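Long-range contact in PA3566 protein (Pseudomonas aeruginosa, PDB 1X7V), which is of unknown function but has the ferredoxin-like alpha-beta fold of the antibiotic biosynthesis monooxygenase family and may have oxidoreductase activity: residues S34-H46 / Y56-H70. Sequence-based numbering, arbitrary orientation.
Sequences SRAEAGCLQYDLH and YMIEQWRDDAALERH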
# COMPACT_ATOMS: atom_id res chain seq x y z
N SER A 34 -9.20 -3.25 -0.70
CA SER A 34 -8.92 -1.81 -0.72
C SER A 34 -9.56 -1.12 -1.92
O SER A 34 -10.11 -0.01 -1.80
CB SER A 34 -7.43 -1.54 -0.65
OG SER A 34 -6.84 -1.97 0.57
N ARG A 35 -9.51 -1.76 -3.09
CA ARG A 35 -10.09 -1.18 -4.30
C ARG A 35 -11.62 -0.94 -4.15
O ARG A 35 -12.17 0.01 -4.74
CB ARG A 35 -9.86 -2.12 -5.48
CG ARG A 35 -8.50 -2.00 -6.09
CD ARG A 35 -8.28 -3.11 -7.14
NE ARG A 35 -6.97 -2.93 -7.74
CZ ARG A 35 -6.47 -3.71 -8.68
NH1 ARG A 35 -7.21 -4.69 -9.17
NH2 ARG A 35 -5.26 -3.49 -9.17
N ALA A 36 -12.27 -1.77 -3.33
CA ALA A 36 -13.72 -1.72 -3.11
C ALA A 36 -14.11 -0.58 -2.18
O ALA A 36 -15.28 -0.18 -2.15
CB ALA A 36 -14.20 -3.05 -2.54
N GLU A 37 -13.15 -0.07 -1.40
CA GLU A 37 -13.49 0.93 -0.37
C GLU A 37 -14.02 2.23 -0.98
O GLU A 37 -13.55 2.68 -2.00
CB GLU A 37 -12.28 1.25 0.49
CG GLU A 37 -11.87 0.16 1.40
CD GLU A 37 -10.66 0.61 2.21
OE1 GLU A 37 -10.82 1.63 2.94
OE2 GLU A 37 -9.57 -0.02 2.10
N ALA A 38 -14.99 2.83 -0.29
CA ALA A 38 -15.47 4.17 -0.61
C ALA A 38 -14.27 5.11 -0.78
O ALA A 38 -13.33 5.07 0.04
CB ALA A 38 -16.33 4.68 0.50
N GLY A 39 -14.31 5.93 -1.82
CA GLY A 39 -13.30 6.92 -2.06
C GLY A 39 -11.98 6.41 -2.63
O GLY A 39 -11.05 7.21 -2.78
N CYS A 40 -11.86 5.10 -2.89
CA CYS A 40 -10.63 4.56 -3.46
C CYS A 40 -10.66 4.68 -4.97
O CYS A 40 -11.44 4.00 -5.65
CB CYS A 40 -10.36 3.08 -3.05
SG CYS A 40 -8.74 2.58 -3.62
N LEU A 41 -9.84 5.58 -5.48
CA LEU A 41 -9.74 5.82 -6.91
C LEU A 41 -8.66 5.00 -7.61
O LEU A 41 -8.70 4.83 -8.80
CB LEU A 41 -9.50 7.32 -7.17
CG LEU A 41 -10.62 8.18 -6.67
CD1 LEU A 41 -10.30 9.63 -7.00
CD2 LEU A 41 -11.89 7.74 -7.31
N GLN A 42 -7.70 4.51 -6.85
CA GLN A 42 -6.67 3.62 -7.43
C GLN A 42 -6.05 2.89 -6.25
O GLN A 42 -5.82 3.46 -5.21
CB GLN A 42 -5.58 4.43 -8.16
CG GLN A 42 -4.45 3.52 -8.77
CD GLN A 42 -3.36 4.29 -9.47
OE1 GLN A 42 -3.29 5.50 -9.37
NE2 GLN A 42 -2.48 3.56 -10.22
N TYR A 43 -5.73 1.61 -6.45
CA TYR A 43 -4.98 0.86 -5.45
C TYR A 43 -4.32 -0.29 -6.19
O TYR A 43 -4.96 -1.34 -6.44
CB TYR A 43 -5.86 0.38 -4.29
CG TYR A 43 -5.10 -0.03 -3.05
CD1 TYR A 43 -4.95 0.84 -1.95
CD2 TYR A 43 -4.61 -1.31 -2.92
CE1 TYR A 43 -4.29 0.45 -0.81
CE2 TYR A 43 -3.95 -1.72 -1.79
CZ TYR A 43 -3.78 -0.84 -0.73
OH TYR A 43 -3.11 -1.28 0.36
N ASP A 44 -3.07 -0.05 -6.58
CA ASP A 44 -2.34 -0.94 -7.45
C ASP A 44 -1.00 -1.34 -6.82
O ASP A 44 -0.28 -0.49 -6.35
CB ASP A 44 -2.11 -0.26 -8.82
CG ASP A 44 -3.39 -0.09 -9.64
OD1 ASP A 44 -4.31 -0.98 -9.56
OD2 ASP A 44 -3.45 0.91 -10.40
N LEU A 45 -0.70 -2.64 -6.83
CA LEU A 45 0.52 -3.23 -6.32
C LEU A 45 1.51 -3.54 -7.45
O LEU A 45 1.15 -3.99 -8.49
CB LEU A 45 0.22 -4.54 -5.59
CG LEU A 45 1.40 -5.30 -4.98
CD1 LEU A 45 2.16 -4.48 -3.97
CD2 LEU A 45 0.85 -6.59 -4.34
N HIS A 46 2.79 -3.27 -7.21
CA HIS A 46 3.83 -3.44 -8.23
C HIS A 46 5.08 -4.02 -7.55
O HIS A 46 5.31 -3.80 -6.36
CB HIS A 46 4.28 -2.11 -8.84
CG HIS A 46 3.16 -1.24 -9.32
ND1 HIS A 46 2.33 -0.57 -8.44
CD2 HIS A 46 2.70 -0.94 -10.57
CE1 HIS A 46 1.43 0.12 -9.13
NE2 HIS A 46 1.63 -0.08 -10.42
N TYR A 56 5.75 -1.49 -4.54
CA TYR A 56 5.20 -0.12 -4.58
C TYR A 56 3.72 -0.23 -4.63
O TYR A 56 3.20 -0.91 -5.53
CB TYR A 56 5.67 0.62 -5.85
CG TYR A 56 7.15 0.65 -6.04
CD1 TYR A 56 7.82 -0.40 -6.69
CD2 TYR A 56 7.92 1.70 -5.56
CE1 TYR A 56 9.22 -0.38 -6.89
CE2 TYR A 56 9.31 1.73 -5.75
CZ TYR A 56 9.95 0.66 -6.40
OH TYR A 56 11.33 0.67 -6.60
N MSE A 57 3.03 0.43 -3.69
CA MSE A 57 1.57 0.55 -3.81
C MSE A 57 1.31 1.97 -4.29
O MSE A 57 1.77 2.92 -3.65
CB MSE A 57 0.86 0.30 -2.47
CG MSE A 57 -0.59 -0.02 -2.56
SE MSE A 57 -0.78 -1.88 -3.22
CE MSE A 57 -0.36 -2.90 -1.44
N ILE A 58 0.61 2.12 -5.41
CA ILE A 58 0.18 3.42 -5.93
C ILE A 58 -1.29 3.50 -5.63
O ILE A 58 -2.10 2.68 -6.09
CB ILE A 58 0.48 3.64 -7.43
CG1 ILE A 58 2.00 3.43 -7.75
CG2 ILE A 58 -0.00 5.05 -7.87
CD1 ILE A 58 2.30 3.50 -9.20
N GLU A 59 -1.66 4.52 -4.87
CA GLU A 59 -3.02 4.67 -4.35
C GLU A 59 -3.52 6.10 -4.65
O GLU A 59 -2.72 7.03 -4.62
CB GLU A 59 -3.03 4.47 -2.83
CG GLU A 59 -2.35 3.22 -2.31
CD GLU A 59 -2.33 3.13 -0.81
OE1 GLU A 59 -3.14 3.83 -0.15
OE2 GLU A 59 -1.50 2.33 -0.28
N GLN A 60 -4.81 6.24 -4.92
CA GLN A 60 -5.46 7.55 -4.99
C GLN A 60 -6.71 7.49 -4.10
O GLN A 60 -7.51 6.53 -4.14
CB GLN A 60 -5.84 7.92 -6.42
CG GLN A 60 -4.68 8.17 -7.37
CD GLN A 60 -5.18 8.64 -8.69
OE1 GLN A 60 -5.76 9.73 -8.79
NE2 GLN A 60 -5.04 7.80 -9.72
N TRP A 61 -6.91 8.54 -3.33
CA TRP A 61 -8.01 8.57 -2.38
C TRP A 61 -8.72 9.89 -2.59
O TRP A 61 -8.08 10.90 -2.82
CB TRP A 61 -7.45 8.48 -0.96
CG TRP A 61 -6.90 7.14 -0.62
CD1 TRP A 61 -5.59 6.78 -0.58
CD2 TRP A 61 -7.66 5.99 -0.31
NE1 TRP A 61 -5.48 5.42 -0.29
CE2 TRP A 61 -6.75 4.91 -0.13
CE3 TRP A 61 -9.03 5.73 -0.19
CZ2 TRP A 61 -7.17 3.64 0.24
CZ3 TRP A 61 -9.44 4.43 0.12
CH2 TRP A 61 -8.52 3.43 0.34
N ARG A 62 -10.04 9.88 -2.54
CA ARG A 62 -10.81 11.11 -2.78
C ARG A 62 -10.39 12.23 -1.82
O ARG A 62 -10.31 13.38 -2.21
CB ARG A 62 -12.31 10.79 -2.65
CG ARG A 62 -13.20 11.48 -3.63
CD ARG A 62 -14.68 11.12 -3.40
NE ARG A 62 -15.31 10.02 -4.14
CZ ARG A 62 -15.55 10.02 -5.46
NH1 ARG A 62 -15.10 11.01 -6.23
NH2 ARG A 62 -16.25 9.02 -6.03
N ASP A 63 -10.16 11.91 -0.56
CA ASP A 63 -9.78 12.90 0.43
C ASP A 63 -9.12 12.20 1.60
O ASP A 63 -9.05 10.96 1.63
CB ASP A 63 -10.99 13.70 0.88
CG ASP A 63 -12.21 12.83 1.24
OD1 ASP A 63 -12.09 11.62 1.54
OD2 ASP A 63 -13.34 13.39 1.25
N ASP A 64 -8.66 12.98 2.57
CA ASP A 64 -8.03 12.44 3.77
C ASP A 64 -8.95 11.52 4.57
O ASP A 64 -8.47 10.54 5.14
CB ASP A 64 -7.59 13.57 4.71
CG ASP A 64 -6.30 14.22 4.26
OD1 ASP A 64 -5.65 13.71 3.30
OD2 ASP A 64 -5.92 15.24 4.93
N ALA A 65 -10.24 11.84 4.60
CA ALA A 65 -11.19 11.04 5.37
C ALA A 65 -11.29 9.63 4.80
O ALA A 65 -11.38 8.66 5.56
CB ALA A 65 -12.52 11.66 5.40
N ALA A 66 -11.23 9.52 3.48
CA ALA A 66 -11.24 8.20 2.84
C ALA A 66 -9.99 7.40 3.20
O ALA A 66 -10.08 6.23 3.58
CB ALA A 66 -11.42 8.32 1.34
N LEU A 67 -8.83 8.05 3.15
CA LEU A 67 -7.58 7.40 3.59
C LEU A 67 -7.63 6.99 5.06
O LEU A 67 -7.16 5.91 5.44
CB LEU A 67 -6.38 8.31 3.33
CG LEU A 67 -5.01 7.87 3.84
CD1 LEU A 67 -4.72 6.48 3.35
CD2 LEU A 67 -3.89 8.85 3.45
N GLU A 68 -8.15 7.86 5.90
CA GLU A 68 -8.28 7.59 7.34
C GLU A 68 -9.17 6.37 7.61
O GLU A 68 -8.82 5.47 8.34
CB GLU A 68 -8.74 8.85 8.08
CG GLU A 68 -7.58 9.69 8.80
CD GLU A 68 -6.50 10.48 7.94
OE1 GLU A 68 -6.29 11.68 8.26
OE2 GLU A 68 -5.79 9.92 7.04
N ARG A 69 -10.30 6.30 6.92
CA ARG A 69 -11.15 5.11 6.98
C ARG A 69 -10.41 3.81 6.52
O ARG A 69 -10.52 2.75 7.12
CB ARG A 69 -12.38 5.36 6.12
CG ARG A 69 -13.35 6.38 6.64
CD ARG A 69 -14.71 6.24 5.94
NE ARG A 69 -14.59 6.39 4.49
CZ ARG A 69 -14.65 7.55 3.85
NH1 ARG A 69 -14.80 8.69 4.53
NH2 ARG A 69 -14.51 7.59 2.51
N HIS A 70 -9.67 3.88 5.43
CA HIS A 70 -8.86 2.75 4.98
C HIS A 70 -8.01 2.11 6.09
O HIS A 70 -7.94 0.89 6.23
CB HIS A 70 -8.01 3.19 3.79
CG HIS A 70 -6.98 2.19 3.34
ND1 HIS A 70 -7.30 0.95 2.83
CD2 HIS A 70 -5.63 2.28 3.31
CE1 HIS A 70 -6.18 0.32 2.50
NE2 HIS A 70 -5.15 1.10 2.79
O HOH W 1 -12.54 4.72 2.73
O HOH W 2 -2.40 0.36 2.24
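Strands 40-46 and 56-61 pair antiparallel, their axes 4.4 Å apart at 174°, and a classic beta bulge shifts the register where Leu41 and Gln42 both face Gln60. The evidence for the bulge is a shared acceptor: Gln60 O takes Leu41 N at 2.9 Å and, weakly, Gln42 N. On the face bearing Gln42, Ile58 and His46, the Gln60 amide donates from NE2 to Gln42 OE1 (2.9 Å), with the two amide planes 72° apart. Gln42 NE2 in turn donates to Asp44 OD2, so both ends of the Gln42 amide are engaged and its rotation is fixed. His46 ND1 donates to Tyr56 O, which lies in the imidazole plane, while the donor stands above the carbonyl plane of Tyr56 and not on a lone pair.

The other face looks toward the helices, as expected for the ferredoxin-like alpha-beta plait of this family, whose hairpin 40-47/54-61 forms one side of the antiparallel sheet. There the Tyr43 ring is sandwiched: CG of Met57, a selenomethionine, sits over one face, 3.9 Å from the ring centroid, and Ser34 CB lies over the centre of the opposite face. The chi1 rotamer of Cys40 turns SG away from its own N and over one face of the Trp61 six-membered ring, 4.2 Å from the centroid. Trp61 NE1 donates almost straight, at 175°, to the anti lone pair of Glu59 OE1.

His70 ND1 meets the syn lone pair of Glu37 OE2 at 2.6 Å, with carboxylate and ring nearly coplanar; His75 NE2 also bonds this oxygen. Across the imidazole, NE2 of His70 shares a water with Tyr43 OH, the water lying in both ring planes.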